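Local coordinates for protein beta-agarase D (Zobellia galactanivorans, PDB 4ASM) that hydrolyses the beta-1,4 linkages of agarose at random with retention of anomeric configuration, here represented by its GH16 catalytic domain, at residues Q7-N12 and S32-Y37; D11-P16 and V353-V358; A137-M142 and I221-N226. One frame throughout, in Å; residues are numbered along the deposited sequence.

Interaction 1: residues Q7-N12 and S32-Y37. With CA (calcium ion), chain B.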
loop_
_atom_site.group_PDB
_atom_site.type_symbol
_atom_site.label_atom_id
_atom_site.label_comp_id
_atom_site.label_asym_id
_atom_site.label_seq_id
_atom_site.Cartn_x
_atom_site.Cartn_y
_atom_site.Cartn_z
ATOM N N GLN A 7 4.388 -4.353 -27.473
ATOM C CA GLN A 7 3.528 -5.330 -26.724
ATOM C C GLN A 7 3.917 -5.386 -25.251
ATOM O O GLN A 7 5.093 -5.221 -24.906
ATOM C CB GLN A 7 3.606 -6.723 -27.347
ATOM C CG GLN A 7 2.886 -6.825 -28.685
ATOM C CD GLN A 7 2.715 -8.261 -29.144
ATOM O OE1 GLN A 7 1.593 -8.765 -29.224
ATOM N NE2 GLN A 7 3.829 -8.935 -29.426
ATOM N N TYR A 8 2.919 -5.603 -24.395
ATOM C CA TYR A 8 3.123 -5.608 -22.944
ATOM C C TYR A 8 2.379 -6.773 -22.333
ATOM O O TYR A 8 1.375 -7.227 -22.895
ATOM C CB TYR A 8 2.574 -4.336 -22.320
ATOM C CG TYR A 8 3.156 -3.054 -22.854
ATOM C CD1 TYR A 8 4.389 -2.600 -22.418
ATOM C CD2 TYR A 8 2.455 -2.288 -23.781
ATOM C CE1 TYR A 8 4.917 -1.414 -22.898
ATOM C CE2 TYR A 8 2.979 -1.097 -24.272
ATOM C CZ TYR A 8 4.206 -0.672 -23.814
ATOM O OH TYR A 8 4.744 0.499 -24.308
ATOM N N ASP A 9 2.844 -7.219 -21.164
ATOM C CA ASP A 9 2.211 -8.339 -20.456
ATOM C C ASP A 9 0.723 -8.148 -20.209
ATOM O O ASP A 9 -0.022 -9.143 -20.128
ATOM C CB ASP A 9 2.883 -8.571 -19.099
ATOM C CG ASP A 9 4.263 -9.187 -19.211
ATOM O OD1 ASP A 9 4.636 -9.695 -20.298
ATOM O OD2 ASP A 9 4.983 -9.202 -18.190
ATOM N N TRP A 10 0.306 -6.893 -20.061
ATOM C CA TRP A 10 -1.064 -6.551 -19.691
ATOM C C TRP A 10 -1.941 -6.294 -20.904
ATOM O O TRP A 10 -3.084 -5.864 -20.768
ATOM C CB TRP A 10 -1.096 -5.300 -18.797
ATOM C CG TRP A 10 -0.379 -4.119 -19.401
ATOM C CD1 TRP A 10 -0.808 -3.331 -20.441
ATOM C CD2 TRP A 10 0.905 -3.617 -19.016
ATOM N NE1 TRP A 10 0.124 -2.357 -20.707
ATOM C CE2 TRP A 10 1.191 -2.517 -19.860
ATOM C CE3 TRP A 10 1.835 -3.970 -18.020
ATOM C CZ2 TRP A 10 2.364 -1.764 -19.736
ATOM C CZ3 TRP A 10 3.018 -3.228 -17.921
ATOM C CH2 TRP A 10 3.268 -2.148 -18.778
ATOM N N ASP A 11 -1.415 -6.508 -22.113
ATOM C CA ASP A 11 -2.174 -6.125 -23.298
ATOM C C ASP A 11 -3.581 -6.739 -23.332
ATOM O O ASP A 11 -4.522 -6.076 -23.744
ATOM C CB ASP A 11 -1.418 -6.496 -24.567
ATOM C CG ASP A 11 -0.332 -5.494 -24.925
ATOM O OD1 ASP A 11 -0.286 -4.386 -24.349
ATOM O OD2 ASP A 11 0.483 -5.835 -25.802
ATOM N N ASN A 12 -3.692 -7.988 -22.883
ATOM C CA ASN A 12 -4.961 -8.732 -22.935
ATOM C C ASN A 12 -5.878 -8.506 -21.730
ATOM O O ASN A 12 -6.951 -9.113 -21.629
ATOM C CB ASN A 12 -4.692 -10.239 -23.096
ATOM C CG ASN A 12 -3.849 -10.563 -24.330
ATOM O OD1 ASN A 12 -3.888 -9.848 -25.338
ATOM N ND2 ASN A 12 -3.082 -11.650 -24.243
ATOM N N SER A 32 5.193 2.861 -16.539
ATOM C CA SER A 32 4.784 1.456 -16.555
ATOM C C SER A 32 5.957 0.517 -16.795
ATOM O O SER A 32 6.941 0.884 -17.432
ATOM C CB SER A 32 3.690 1.253 -17.598
ATOM O OG SER A 32 2.597 2.104 -17.311
ATOM N N ASP A 33 5.849 -0.704 -16.289
ATOM C CA ASP A 33 6.939 -1.656 -16.400
ATOM C C ASP A 33 6.397 -3.086 -16.307
ATOM O O ASP A 33 5.746 -3.446 -15.312
ATOM C CB ASP A 33 7.963 -1.412 -15.278
ATOM C CG ASP A 33 9.312 -2.037 -15.564
ATOM O OD1 ASP A 33 9.381 -2.911 -16.474
ATOM O OD2 ASP A 33 10.285 -1.664 -14.884
ATOM N N ASP A 34 6.651 -3.907 -17.323
ATOM C CA ASP A 34 6.316 -5.326 -17.206
ATOM C C ASP A 34 7.485 -6.247 -16.829
ATOM O O ASP A 34 7.350 -7.481 -16.883
ATOM C CB ASP A 34 5.458 -5.873 -18.380
ATOM C CG ASP A 34 6.125 -5.755 -19.735
ATOM O OD1 ASP A 34 7.271 -5.255 -19.815
ATOM O OD2 ASP A 34 5.456 -6.163 -20.728
ATOM N N PHE A 35 8.615 -5.647 -16.425
ATOM C CA PHE A 35 9.700 -6.344 -15.708
ATOM C C PHE A 35 10.243 -7.593 -16.407
ATOM O O PHE A 35 10.508 -8.597 -15.754
ATOM C CB PHE A 35 9.240 -6.737 -14.288
ATOM C CG PHE A 35 8.917 -5.557 -13.398
ATOM C CD1 PHE A 35 9.907 -4.639 -13.084
ATOM C CD2 PHE A 35 7.643 -5.393 -12.831
ATOM C CE1 PHE A 35 9.644 -3.556 -12.250
ATOM C CE2 PHE A 35 7.375 -4.310 -11.985
ATOM C CZ PHE A 35 8.363 -3.395 -11.701
ATOM N N ASN A 36 10.468 -7.508 -17.720
ATOM C CA ASN A 36 10.875 -8.708 -18.470
ATOM C C ASN A 36 12.367 -8.749 -18.825
ATOM O O ASN A 36 12.858 -9.691 -19.472
ATOM C CB ASN A 36 9.939 -8.917 -19.656
ATOM C CG ASN A 36 8.522 -9.270 -19.204
ATOM O OD1 ASN A 36 8.329 -9.811 -18.094
ATOM N ND2 ASN A 36 7.534 -8.951 -20.026
ATOM N N TYR A 37 13.076 -7.767 -18.302
ATOM C CA TYR A 37 14.498 -7.581 -18.508
ATOM C C TYR A 37 15.273 -8.139 -17.323
ATOM O O TYR A 37 14.682 -8.673 -16.367
ATOM C CB TYR A 37 14.775 -6.082 -18.700
ATOM C CG TYR A 37 14.221 -5.185 -17.595
ATOM C CD1 TYR A 37 12.901 -4.722 -17.639
ATOM C CD2 TYR A 37 15.020 -4.811 -16.521
ATOM C CE1 TYR A 37 12.398 -3.902 -16.618
ATOM C CE2 TYR A 37 14.524 -4.019 -15.500
ATOM C CZ TYR A 37 13.222 -3.560 -15.571
ATOM O OH TYR A 37 12.746 -2.754 -14.550
HETATM CA CA CA B . 6.459 -9.629 -16.463
HETATM O O HOH W 1 6.728 -7.305 -22.769
HETATM O O HOH W 2 6.540 -11.925 -17.244
#
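D9 and N36 reach each other from opposite directions beside a calcium ion that both bind. The OD2 of D9 sits 2.3 Å from the calcium, and OD1 of N36 coordinates it from the other segment, joined by the backbone O of D34 and by water 2. The ND2 of N36 donates to D9 OD1 at 3.0 Å, nearly in its own amide plane but from above the carboxylate, with a weaker bond to OD2. Metal and amide together probably fix the rotation of the carboxylate.

D34 contributes its carbonyl to the ion and turns its side chain to the 7-12 loop. With CG set between the backbone N and the carbonyl carbon (chi1 60°), OD2 meets the backbone N of D9 at 2.9 Å through its anti lone pair; water 1 donates to the same oxygen. D9 OD1 and D34 OD2 lie only 3.7 Å apart, a crowding of like charges that the calcium would partly offset. The six-membered ring of W10 packs against the other segment, CH2 3.6 Å from S32 CB and CZ3 close to D34 CB; CB of Y8 rests on one face of the indole. On the 32-37 side, D33 OD1 accepts from F35 N in an Asx turn. G89 and D354 complete this calcium site, which joins the N-terminal loop to the GH16 beta-sandwich.

Interaction 2: residues D11-P16 and V353-V358. With CA (calcium ion), chain B.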
loop_
_atom_site.group_PDB
_atom_site.type_symbol
_atom_site.label_atom_id
_atom_site.label_comp_id
_atom_site.label_asym_id
_atom_site.label_seq_id
_atom_site.Cartn_x
_atom_site.Cartn_y
_atom_site.Cartn_z
ATOM N N ASP A 11 -1.415 -6.508 -22.113
ATOM C CA ASP A 11 -2.174 -6.125 -23.298
ATOM C C ASP A 11 -3.581 -6.739 -23.332
ATOM O O ASP A 11 -4.522 -6.076 -23.744
ATOM C CB ASP A 11 -1.418 -6.496 -24.567
ATOM C CG ASP A 11 -0.332 -5.494 -24.925
ATOM O OD1 ASP A 11 -0.286 -4.386 -24.349
ATOM O OD2 ASP A 11 0.483 -5.835 -25.802
ATOM N N ASN A 12 -3.692 -7.988 -22.883
ATOM C CA ASN A 12 -4.961 -8.732 -22.935
ATOM C C ASN A 12 -5.878 -8.506 -21.730
ATOM O O ASN A 12 -6.951 -9.113 -21.629
ATOM C CB ASN A 12 -4.692 -10.239 -23.096
ATOM C CG ASN A 12 -3.849 -10.563 -24.330
ATOM O OD1 ASN A 12 -3.888 -9.848 -25.338
ATOM N ND2 ASN A 12 -3.082 -11.650 -24.243
ATOM N N VAL A 13 -5.455 -7.631 -20.821
ATOM C CA VAL A 13 -6.129 -7.487 -19.534
ATOM C C VAL A 13 -6.954 -6.216 -19.496
ATOM O O VAL A 13 -6.412 -5.114 -19.568
ATOM C CB VAL A 13 -5.095 -7.435 -18.389
ATOM C CG1 VAL A 13 -5.804 -7.397 -17.030
ATOM C CG2 VAL A 13 -4.105 -8.607 -18.465
ATOM N N PRO A 14 -8.281 -6.345 -19.395
ATOM C CA PRO A 14 -9.105 -5.140 -19.362
ATOM C C PRO A 14 -8.724 -4.206 -18.215
ATOM O O PRO A 14 -8.326 -4.664 -17.141
ATOM C CB PRO A 14 -10.529 -5.673 -19.185
ATOM C CG PRO A 14 -10.470 -7.072 -19.736
ATOM C CD PRO A 14 -9.087 -7.573 -19.383
ATOM N N ILE A 15 -8.823 -2.914 -18.481
ATOM C CA ILE A 15 -8.647 -1.900 -17.454
ATOM C C ILE A 15 -9.966 -1.797 -16.690
ATOM O O ILE A 15 -10.992 -1.436 -17.267
ATOM C CB ILE A 15 -8.268 -0.557 -18.087
ATOM C CG1 ILE A 15 -6.974 -0.715 -18.898
ATOM C CG2 ILE A 15 -8.130 0.524 -17.015
ATOM C CD1 ILE A 15 -6.748 0.382 -19.958
ATOM N N PRO A 16 -9.963 -2.145 -15.385
ATOM C CA PRO A 16 -11.249 -2.257 -14.685
ATOM C C PRO A 16 -11.855 -0.932 -14.243
ATOM O O PRO A 16 -13.041 -0.881 -13.924
ATOM C CB PRO A 16 -10.903 -3.122 -13.473
ATOM C CG PRO A 16 -9.467 -2.817 -13.190
ATOM C CD PRO A 16 -8.817 -2.488 -14.521
ATOM N N VAL A 353 6.510 -9.156 -8.588
ATOM C CA VAL A 353 5.591 -8.325 -9.355
ATOM C C VAL A 353 5.826 -8.582 -10.849
ATOM O O VAL A 353 6.880 -8.278 -11.413
ATOM C CB VAL A 353 5.714 -6.818 -9.027
ATOM C CG1 VAL A 353 4.682 -6.008 -9.810
ATOM C CG2 VAL A 353 5.564 -6.566 -7.496
ATOM N N ASP A 354 4.824 -9.169 -11.480
ATOM C CA ASP A 354 4.888 -9.472 -12.904
ATOM C C ASP A 354 4.888 -8.192 -13.732
ATOM O O ASP A 354 5.638 -8.070 -14.712
ATOM C CB ASP A 354 3.688 -10.358 -13.233
ATOM C CG ASP A 354 3.672 -10.874 -14.672
ATOM O OD1 ASP A 354 4.691 -10.776 -15.403
ATOM O OD2 ASP A 354 2.616 -11.398 -15.063
ATOM N N TRP A 355 4.050 -7.241 -13.334
ATOM C CA TRP A 355 3.948 -5.972 -14.036
ATOM C C TRP A 355 3.223 -4.939 -13.200
ATOM O O TRP A 355 2.456 -5.275 -12.300
ATOM C CB TRP A 355 3.260 -6.130 -15.393
ATOM C CG TRP A 355 1.921 -6.839 -15.456
ATOM C CD1 TRP A 355 1.715 -8.104 -15.930
ATOM C CD2 TRP A 355 0.604 -6.305 -15.164
ATOM N NE1 TRP A 355 0.374 -8.407 -15.919
ATOM C CE2 TRP A 355 -0.328 -7.329 -15.452
ATOM C CE3 TRP A 355 0.130 -5.086 -14.650
ATOM C CZ2 TRP A 355 -1.712 -7.166 -15.267
ATOM C CZ3 TRP A 355 -1.249 -4.924 -14.462
ATOM C CH2 TRP A 355 -2.156 -5.964 -14.783
ATOM N N ILE A 356 3.490 -3.675 -13.507
ATOM C CA ILE A 356 2.740 -2.556 -12.976
ATOM C C ILE A 356 2.471 -1.591 -14.125
ATOM O O ILE A 356 3.389 -1.211 -14.866
ATOM C CB ILE A 356 3.468 -1.894 -11.766
ATOM C CG1 ILE A 356 2.594 -0.811 -11.111
ATOM C CG2 ILE A 356 4.864 -1.385 -12.166
ATOM C CD1 ILE A 356 3.151 -0.333 -9.789
ATOM N N ARG A 357 1.205 -1.221 -14.282
ATOM C CA ARG A 357 0.807 -0.341 -15.372
ATOM C C ARG A 357 0.128 0.903 -14.817
ATOM O O ARG A 357 -0.545 0.855 -13.775
ATOM C CB ARG A 357 -0.118 -1.082 -16.354
ATOM C CG ARG A 357 -1.463 -1.504 -15.806
ATOM C CD ARG A 357 -2.179 -2.373 -16.843
ATOM N NE ARG A 357 -3.449 -2.895 -16.360
ATOM C CZ ARG A 357 -4.384 -3.402 -17.155
ATOM N NH1 ARG A 357 -4.200 -3.424 -18.480
ATOM N NH2 ARG A 357 -5.484 -3.912 -16.625
ATOM N N VAL A 358 0.299 2.010 -15.532
ATOM C CA VAL A 358 -0.194 3.306 -15.099
ATOM C C VAL A 358 -0.905 3.923 -16.291
ATOM O O VAL A 358 -0.325 3.988 -17.383
ATOM C CB VAL A 358 0.972 4.208 -14.661
ATOM C CG1 VAL A 358 0.464 5.578 -14.263
ATOM C CG2 VAL A 358 1.749 3.561 -13.513
HETATM CA CA CA B . 6.459 -9.629 -16.463
HETATM O O HOH W 2 6.540 -11.925 -17.244
#
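NH2 of R357 is shared three ways: it donates to P14 O at 3.0 Å, weakly to V13 O at 3.3 Å, and forms a salt bridge with E136, which probably balances much of the charge of this buried side chain. NH1 of R357 donates to V13 O at 3.0 Å. The arginine stands on strand 350-362 of the GH16 beta-sandwich and fastens the N-terminal loop, residues 11-16, alongside it. Both carbonyls lie at the guanidinium edge, near its plane, although the bond to P14 O arrives from above that carbonyl's plane, bent at 138° about the hydrogen. The chain of R357 is extended from CG to NE, which carries the charged group out from the strand to the loop. CG1 of I15 lies over one face of the guanidinium, 3.9 Å from NH1, while V13 CG1 comes within 3.5 Å of NH2. A methionine here would probably leave the V13 and P14 carbonyls without these donors and take from E136 one of its two arginine partners.

Nearer the calcium, the strand takes a classic beta bulge, D354 and W355 opposite R138. D354 binds the ion twice, through its backbone O and, with CG anti to the backbone N (chi1 -175°), through OD1 at 2.4 Å. Between the two anchorages the indole of W355 meets the loop obliquely, its CZ2 lying 4.2 Å from V13 CG2.

Interaction 3: residues A137-M142 and I221-N226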
loop_
_atom_site.group_PDB
_atom_site.type_symbol
_atom_site.label_atom_id
_atom_site.label_comp_id
_atom_site.label_asym_id
_atom_site.label_seq_id
_atom_site.Cartn_x
_atom_site.Cartn_y
_atom_site.Cartn_z
ATOM N N ALA A 137 -1.125 -3.405 -10.458
ATOM C CA ALA A 137 -0.040 -4.375 -10.537
ATOM C C ALA A 137 -0.549 -5.799 -10.504
ATOM O O ALA A 137 -1.584 -6.078 -9.891
ATOM C CB ALA A 137 0.963 -4.163 -9.404
ATOM N N ARG A 138 0.184 -6.691 -11.170
ATOM C CA ARG A 138 -0.044 -8.121 -11.014
ATOM C C ARG A 138 1.090 -8.622 -10.140
ATOM O O ARG A 138 2.266 -8.483 -10.481
ATOM C CB ARG A 138 -0.076 -8.848 -12.359
ATOM C CG ARG A 138 -0.372 -10.328 -12.213
ATOM C CD ARG A 138 -0.656 -10.963 -13.594
ATOM N NE ARG A 138 -1.083 -12.358 -13.419
ATOM C CZ ARG A 138 -0.273 -13.412 -13.468
ATOM N NH1 ARG A 138 1.024 -13.261 -13.692
ATOM N NH2 ARG A 138 -0.767 -14.633 -13.264
ATOM N N VAL A 139 0.730 -9.212 -9.001
ATOM C CA VAL A 139 1.686 -9.474 -7.928
ATOM C C VAL A 139 1.392 -10.786 -7.211
ATOM O O VAL A 139 0.228 -11.079 -6.938
ATOM C CB VAL A 139 1.696 -8.291 -6.920
ATOM C CG1 VAL A 139 0.277 -7.959 -6.405
ATOM C CG2 VAL A 139 2.678 -8.550 -5.779
ATOM N N LYS A 140 2.441 -11.575 -6.948
ATOM C CA LYS A 140 2.317 -12.724 -6.074
ATOM C C LYS A 140 2.623 -12.241 -4.667
ATOM O O LYS A 140 3.789 -11.989 -4.320
ATOM C CB LYS A 140 3.288 -13.820 -6.471
ATOM C CG LYS A 140 3.103 -15.107 -5.663
ATOM C CD LYS A 140 4.067 -16.175 -6.109
ATOM C CE LYS A 140 3.795 -17.498 -5.412
ATOM N NZ LYS A 140 4.785 -18.541 -5.844
ATOM N N VAL A 141 1.566 -12.132 -3.861
ATOM C CA VAL A 141 1.708 -11.698 -2.469
ATOM C C VAL A 141 2.652 -12.659 -1.739
ATOM O O VAL A 141 2.545 -13.880 -1.910
ATOM C CB VAL A 141 0.320 -11.681 -1.787
ATOM C CG1 VAL A 141 0.424 -11.297 -0.311
ATOM C CG2 VAL A 141 -0.641 -10.742 -2.558
ATOM N N MET A 142 3.568 -12.143 -0.918
ATOM C CA MET A 142 4.466 -13.026 -0.180
ATOM C C MET A 142 3.714 -13.914 0.792
ATOM O O MET A 142 2.881 -13.431 1.566
ATOM C CB MET A 142 5.496 -12.255 0.611
ATOM C CG MET A 142 6.462 -11.507 -0.206
ATOM S SD MET A 142 7.832 -10.913 0.839
ATOM C CE MET A 142 6.858 -9.846 1.907
ATOM N N ILE A 221 -2.406 -11.951 -7.704
ATOM C CA ILE A 221 -3.597 -11.145 -7.860
ATOM C C ILE A 221 -3.260 -9.943 -8.738
ATOM O O ILE A 221 -2.081 -9.587 -8.911
ATOM C CB ILE A 221 -4.144 -10.659 -6.490
ATOM C CG1 ILE A 221 -3.152 -9.742 -5.766
ATOM C CG2 ILE A 221 -4.499 -11.851 -5.569
ATOM C CD1 ILE A 221 -3.797 -9.065 -4.510
ATOM N N ARG A 222 -4.290 -9.314 -9.295
ATOM C CA ARG A 222 -4.161 -7.964 -9.832
ATOM C C ARG A 222 -4.791 -7.023 -8.826
ATOM O O ARG A 222 -5.905 -7.269 -8.346
ATOM C CB ARG A 222 -4.900 -7.826 -11.160
ATOM C CG ARG A 222 -4.248 -8.555 -12.289
ATOM C CD ARG A 222 -4.888 -8.081 -13.568
ATOM N NE ARG A 222 -6.235 -8.607 -13.794
ATOM C CZ ARG A 222 -7.329 -7.881 -14.061
ATOM N NH1 ARG A 222 -7.331 -6.545 -14.102
ATOM N NH2 ARG A 222 -8.462 -8.525 -14.304
ATOM N N ILE A 223 -4.088 -5.959 -8.479
ATOM C CA ILE A 223 -4.639 -4.994 -7.517
ATOM C C ILE A 223 -4.273 -3.587 -7.982
ATOM O O ILE A 223 -3.139 -3.338 -8.394
ATOM C CB ILE A 223 -4.187 -5.306 -6.068
ATOM C CG1 ILE A 223 -4.835 -4.349 -5.052
ATOM C CG2 ILE A 223 -2.666 -5.332 -5.948
ATOM C CD1 ILE A 223 -4.754 -4.896 -3.620
ATOM N N GLY A 224 -5.229 -2.680 -7.888
ATOM C CA GLY A 224 -5.000 -1.323 -8.391
ATOM C C GLY A 224 -5.852 -0.302 -7.695
ATOM O O GLY A 224 -6.845 -0.642 -7.055
ATOM N N VAL A 225 -5.442 0.950 -7.820
ATOM C CA VAL A 225 -6.221 2.081 -7.347
ATOM C C VAL A 225 -6.459 3.069 -8.473
ATOM O O VAL A 225 -5.527 3.399 -9.225
ATOM C CB VAL A 225 -5.569 2.782 -6.119
ATOM C CG1 VAL A 225 -6.453 3.891 -5.583
ATOM C CG2 VAL A 225 -5.374 1.814 -5.040
ATOM N N ASN A 226 -7.712 3.511 -8.589
ATOM C CA ASN A 226 -8.055 4.605 -9.485
ATOM C C ASN A 226 -8.157 5.849 -8.622
ATOM O O ASN A 226 -9.067 5.975 -7.781
ATOM C CB ASN A 226 -9.364 4.312 -10.232
ATOM C CG ASN A 226 -9.699 5.380 -11.276
ATOM O OD1 ASN A 226 -8.818 6.086 -11.772
ATOM N ND2 ASN A 226 -10.990 5.514 -11.587
#
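A137 and I223 exchange both of their backbone bonds, N to O in each direction at 2.9 Å, and V139 and I221 do the same two residues further along. V139 N to I221 O is 2.8 Å, and I221 N to V139 O completes the second pair. R138 and R222 form the non-hydrogen-bonded pair between them, with CA atoms 4.3 Å apart, and their backbones meet partners elsewhere: R138 bonds with D354 and W355, and R222 N donates to D238 OD1. A137 O and I221 O, each already taking an N-H, also receive a CA-H...O contact, from R222 CA and R138 CA respectively.

The arginine charges are met on the same side of the sheet by separate acids, R138 NH1 by D354 and R222 NH1 by E136. The other face is apolar: V139 CG1, turned between its backbone N and carbonyl carbon (chi1 53°), lies 3.9 Å from I221 CG1 and close to I223 CG2. Just past the strand end, V141 CG2 touches I221 CD1. M164 of strand 159-166 packs on V139 and I223 from across the sandwich, strand 350-362 flanks strand 133-140, and strand 232-237 continues the antiparallel sheet beyond strand 220-229.

How the interactions relate
The three contacts run from the calcium-bearing surface into the sandwich: interactions 1 and 2 are both partly buried near the surface, and interaction 3 is buried. Interaction 1 is ionic, two loops drawn together by a metal. Interaction 2 continues from the same N-terminal segment and keeps the ion through D354, but its loop is held by arginine-to-carbonyl bonds on strand 350-362. Interaction 3 has regular backbone pairing and aliphatic packing. Strand 350-362 links them: D33 N meets I356 O from interaction 1, while R138 N of interaction 3 bonds W355 O on the neighbouring strand. R138 is also a second-shell residue of the calcium site through D354, although interactions 1 and 3 themselves do not touch.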